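Local coordinates for protein Old Yellow Enzyme (Pichia, PDB 6AGZ) that probably catalyses the asymmetric reduction of the carbon-carbon double bond of enone compounds, using a bound flavin mononucleotide, at residues A[309-320]-A[331-342]. Numbering follows the deposited sequence.
With FMN (flavin mononucleotide), chain C.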
# COMPACT_ATOMS: atom_id res chain seq x y z
N TRP A 309 -1.89 9.91 1.23
CA TRP A 309 -1.98 11.31 0.85
C TRP A 309 -3.12 11.98 1.61
O TRP A 309 -4.27 11.51 1.55
CB TRP A 309 -2.18 11.44 -0.66
CG TRP A 309 -2.41 12.84 -1.10
CD1 TRP A 309 -3.59 13.38 -1.51
CD2 TRP A 309 -1.44 13.90 -1.17
NE1 TRP A 309 -3.42 14.70 -1.84
CE2 TRP A 309 -2.11 15.04 -1.63
CE3 TRP A 309 -0.08 13.98 -0.88
CZ2 TRP A 309 -1.46 16.26 -1.82
CZ3 TRP A 309 0.57 15.19 -1.06
CH2 TRP A 309 -0.13 16.31 -1.53
N LYS A 310 -2.81 13.07 2.31
CA LYS A 310 -3.78 13.75 3.16
C LYS A 310 -4.36 15.01 2.54
O LYS A 310 -5.29 15.59 3.11
CB LYS A 310 -3.14 14.10 4.51
CG LYS A 310 -2.55 12.91 5.25
CD LYS A 310 -3.63 11.93 5.67
CE LYS A 310 -3.05 10.84 6.57
NZ LYS A 310 -4.11 9.91 7.05
N GLY A 311 -3.84 15.45 1.40
CA GLY A 311 -4.27 16.68 0.78
C GLY A 311 -5.44 16.48 -0.16
O GLY A 311 -6.13 15.46 -0.14
N VAL A 312 -5.66 17.49 -1.01
CA VAL A 312 -6.72 17.41 -2.00
C VAL A 312 -6.43 16.27 -2.96
O VAL A 312 -5.31 16.12 -3.47
CB VAL A 312 -6.86 18.75 -2.75
CG1 VAL A 312 -7.90 18.63 -3.86
CG2 VAL A 312 -7.23 19.86 -1.78
N VAL A 313 -7.44 15.43 -3.21
CA VAL A 313 -7.32 14.31 -4.12
C VAL A 313 -8.43 14.40 -5.16
O VAL A 313 -9.60 14.58 -4.80
CB VAL A 313 -7.37 12.95 -3.38
CG1 VAL A 313 -8.61 12.85 -2.50
CG2 VAL A 313 -7.31 11.80 -4.37
N LEU A 314 -8.06 14.31 -6.43
CA LEU A 314 -9.02 14.31 -7.53
C LEU A 314 -9.23 12.87 -7.98
O LEU A 314 -8.28 12.22 -8.42
CB LEU A 314 -8.52 15.17 -8.69
CG LEU A 314 -9.20 14.95 -10.04
CD1 LEU A 314 -10.69 15.28 -9.96
CD2 LEU A 314 -8.52 15.76 -11.13
N ARG A 315 -10.45 12.38 -7.86
CA ARG A 315 -10.78 11.01 -8.24
C ARG A 315 -11.59 11.02 -9.53
O ARG A 315 -12.60 11.72 -9.62
CB ARG A 315 -11.57 10.32 -7.13
CG ARG A 315 -10.96 10.50 -5.75
CD ARG A 315 -11.73 9.75 -4.68
NE ARG A 315 -11.64 8.30 -4.85
CZ ARG A 315 -12.03 7.42 -3.93
NH1 ARG A 315 -12.53 7.84 -2.77
NH2 ARG A 315 -11.92 6.12 -4.17
N SER A 316 -11.13 10.27 -10.53
CA SER A 316 -11.80 10.26 -11.83
C SER A 316 -12.05 8.84 -12.31
O SER A 316 -11.30 7.91 -12.00
CB SER A 316 -10.98 11.02 -12.88
OG SER A 316 -10.83 12.38 -12.53
N GLY A 317 -13.14 8.68 -13.07
CA GLY A 317 -13.43 7.43 -13.76
C GLY A 317 -14.73 6.76 -13.36
O GLY A 317 -14.87 6.28 -12.23
N GLY A 318 -15.68 6.70 -14.30
CA GLY A 318 -16.89 5.93 -14.12
C GLY A 318 -17.99 6.58 -13.32
O GLY A 318 -19.10 6.03 -13.25
N TYR A 319 -17.74 7.75 -12.71
CA TYR A 319 -18.64 8.30 -11.70
C TYR A 319 -20.02 8.66 -12.24
O TYR A 319 -20.97 8.73 -11.46
CB TYR A 319 -18.01 9.53 -11.05
CG TYR A 319 -17.01 9.20 -9.97
CD1 TYR A 319 -17.40 8.56 -8.81
CD2 TYR A 319 -15.67 9.55 -10.11
CE1 TYR A 319 -16.50 8.26 -7.81
CE2 TYR A 319 -14.75 9.25 -9.11
CZ TYR A 319 -15.17 8.61 -7.97
OH TYR A 319 -14.27 8.31 -6.97
N LEU A 320 -20.16 8.89 -13.54
CA LEU A 320 -21.44 9.29 -14.10
C LEU A 320 -22.15 8.16 -14.84
O LEU A 320 -23.19 8.40 -15.46
CB LEU A 320 -21.27 10.50 -15.02
CG LEU A 320 -21.15 11.84 -14.29
CD1 LEU A 320 -21.13 13.00 -15.27
CD2 LEU A 320 -22.27 12.01 -13.27
N ASP A 331 -18.15 9.13 -2.37
CA ASP A 331 -16.76 9.55 -2.35
C ASP A 331 -16.62 11.05 -2.10
O ASP A 331 -15.75 11.47 -1.33
CB ASP A 331 -16.06 9.15 -3.65
CG ASP A 331 -15.92 7.65 -3.79
OD1 ASP A 331 -16.21 6.92 -2.81
OD2 ASP A 331 -15.51 7.19 -4.88
N VAL A 332 -17.45 11.86 -2.75
CA VAL A 332 -17.32 13.31 -2.58
C VAL A 332 -17.78 13.73 -1.19
O VAL A 332 -17.30 14.74 -0.65
CB VAL A 332 -18.07 14.07 -3.69
CG1 VAL A 332 -19.56 14.16 -3.39
CG2 VAL A 332 -17.47 15.46 -3.88
N ASN A 333 -18.71 12.99 -0.58
CA ASN A 333 -19.16 13.29 0.77
C ASN A 333 -18.35 12.57 1.84
O ASN A 333 -18.54 12.86 3.03
CB ASN A 333 -20.64 12.94 0.93
CG ASN A 333 -21.56 13.95 0.27
OD1 ASN A 333 -21.15 15.07 -0.03
ND2 ASN A 333 -22.80 13.55 0.04
N ALA A 334 -17.46 11.65 1.45
CA ALA A 334 -16.71 10.88 2.44
C ALA A 334 -15.83 11.78 3.30
O ALA A 334 -15.69 11.54 4.51
CB ALA A 334 -15.86 9.82 1.74
N ASP A 335 -15.24 12.81 2.71
CA ASP A 335 -14.42 13.76 3.45
C ASP A 335 -14.59 15.14 2.83
O ASP A 335 -15.49 15.36 2.00
CB ASP A 335 -12.96 13.31 3.50
CG ASP A 335 -12.35 13.07 2.12
OD1 ASP A 335 -12.65 13.84 1.19
OD2 ASP A 335 -11.57 12.11 1.98
N ASP A 336 -13.73 16.07 3.22
CA ASP A 336 -13.80 17.46 2.78
C ASP A 336 -12.65 17.84 1.86
O ASP A 336 -12.35 19.03 1.71
CB ASP A 336 -13.84 18.38 3.99
CG ASP A 336 -14.54 19.70 3.71
OD1 ASP A 336 -15.53 19.69 2.95
OD2 ASP A 336 -14.09 20.74 4.24
N ARG A 337 -12.00 16.86 1.23
CA ARG A 337 -10.83 17.13 0.39
C ARG A 337 -10.88 16.39 -0.94
O ARG A 337 -9.84 16.22 -1.59
CB ARG A 337 -9.54 16.78 1.14
CG ARG A 337 -9.50 15.39 1.80
CD ARG A 337 -9.11 14.29 0.82
NE ARG A 337 -8.88 13.01 1.47
CZ ARG A 337 -7.69 12.43 1.58
NH1 ARG A 337 -6.61 13.01 1.07
NH2 ARG A 337 -7.57 11.25 2.19
N THR A 338 -12.06 15.96 -1.38
CA THR A 338 -12.19 15.10 -2.56
C THR A 338 -12.84 15.86 -3.70
O THR A 338 -13.94 16.41 -3.55
CB THR A 338 -13.00 13.84 -2.23
OG1 THR A 338 -12.33 13.09 -1.22
CG2 THR A 338 -13.15 12.98 -3.48
N LEU A 339 -12.16 15.89 -4.85
CA LEU A 339 -12.70 16.38 -6.10
C LEU A 339 -13.14 15.20 -6.96
O LEU A 339 -12.56 14.11 -6.89
CB LEU A 339 -11.67 17.22 -6.85
CG LEU A 339 -10.99 18.37 -6.10
CD1 LEU A 339 -9.93 19.02 -6.97
CD2 LEU A 339 -12.01 19.39 -5.64
N ILE A 340 -14.16 15.43 -7.79
CA ILE A 340 -14.70 14.39 -8.66
C ILE A 340 -14.51 14.85 -10.10
O ILE A 340 -15.01 15.91 -10.50
CB ILE A 340 -16.18 14.11 -8.37
CG1 ILE A 340 -16.35 13.58 -6.95
CG2 ILE A 340 -16.75 13.12 -9.38
CD1 ILE A 340 -15.76 12.20 -6.74
N GLY A 341 -13.79 14.05 -10.88
CA GLY A 341 -13.53 14.35 -12.28
C GLY A 341 -14.44 13.54 -13.20
O GLY A 341 -14.64 12.35 -13.00
N CYS A 342 -14.99 14.23 -14.20
CA CYS A 342 -15.84 13.60 -15.22
C CYS A 342 -15.35 14.07 -16.58
O CYS A 342 -15.49 15.26 -16.91
CB CYS A 342 -17.31 13.95 -15.01
SG CYS A 342 -17.94 13.57 -13.35
N1 FMN C . -6.10 11.38 -19.00
C2 FMN C . -4.91 12.07 -18.84
O2 FMN C . -4.32 12.04 -17.76
N3 FMN C . -4.37 12.79 -19.89
C4 FMN C . -5.03 12.83 -21.10
O4 FMN C . -4.56 13.47 -22.04
C4A FMN C . -6.22 12.14 -21.26
N5 FMN C . -6.87 12.17 -22.48
C5A FMN C . -8.06 11.49 -22.65
C6 FMN C . -8.71 11.54 -23.87
C7 FMN C . -9.90 10.86 -24.05
C7M FMN C . -10.60 10.91 -25.38
C8 FMN C . -10.45 10.13 -23.01
C8M FMN C . -11.74 9.39 -23.20
C9 FMN C . -9.80 10.08 -21.78
C9A FMN C . -8.60 10.77 -21.59
N10 FMN C . -7.95 10.72 -20.37
C10 FMN C . -6.76 11.41 -20.21
C1' FMN C . -8.54 9.95 -19.23
C2' FMN C . -9.55 10.86 -18.53
O2' FMN C . -8.88 11.99 -18.01
C3' FMN C . -10.32 10.15 -17.41
O3' FMN C . -9.44 9.76 -16.39
C4' FMN C . -11.08 8.94 -17.95
O4' FMN C . -11.77 9.30 -19.12
C5' FMN C . -12.08 8.41 -16.93
O5' FMN C . -12.95 9.45 -16.54
P FMN C . -14.49 9.44 -17.02
O1P FMN C . -15.11 8.10 -16.67
O2P FMN C . -15.25 10.54 -16.33
O3P FMN C . -14.54 9.65 -18.51
O HOH W 1 -15.64 10.08 -13.85
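Arg337 NH1 is gripped by two backbone carbonyls of the turn before strand 313-316: it gives one hydrogen bond of 2.8 Å to Gly311 O, in the carbonyl plane, and another to Trp309 O, which it meets from above the carbonyl plane. Both oxygens lie at the edge of the guanidinium, near its plane. The chain reaches them by turning about its CB-CG bond (chi2 83°), and on the way its CD passes Val313 CG1. Asp335 OD2 takes NE in a salt bridge and Leu306 O takes NH2, which fixes the group's rotation. A leucine here would probably leave both turn carbonyls without their donor and Asp335 without its countercharge.

Beyond this, the strands pair in parallel, from Val313 N to Arg337 O through to Gly341 N to Arg315 O (2.9 Å). Gly341 suits its place because a CB would clash with Ser316 OG. Beside the face that carries Arg315 and Ile340, Tyr319, from the loop after strand 313-316, donates its OH to the anti lone pair of Asp331 OD2 at 2.7 Å, the carboxylate standing upright to the ring. The same oxygen lies 3.6 Å above the guanidinium of Arg315, a long, charge-only salt bridge, while Arg315 NE pairs with Glu286. Ile340 CD1 makes a CH-pi contact over the Tyr319 ring, 4.0 Å from its centroid.

Where the strands end, a water joins Gly317 N and Gly341 O to the FMN phosphate, and Gly318 N binds O1P directly. The contact unites the last two strands of the TIM barrel through the beta-alpha-beta unit containing helix 328-334, between strand 281-285 and strand 29-31, which closes the barrel.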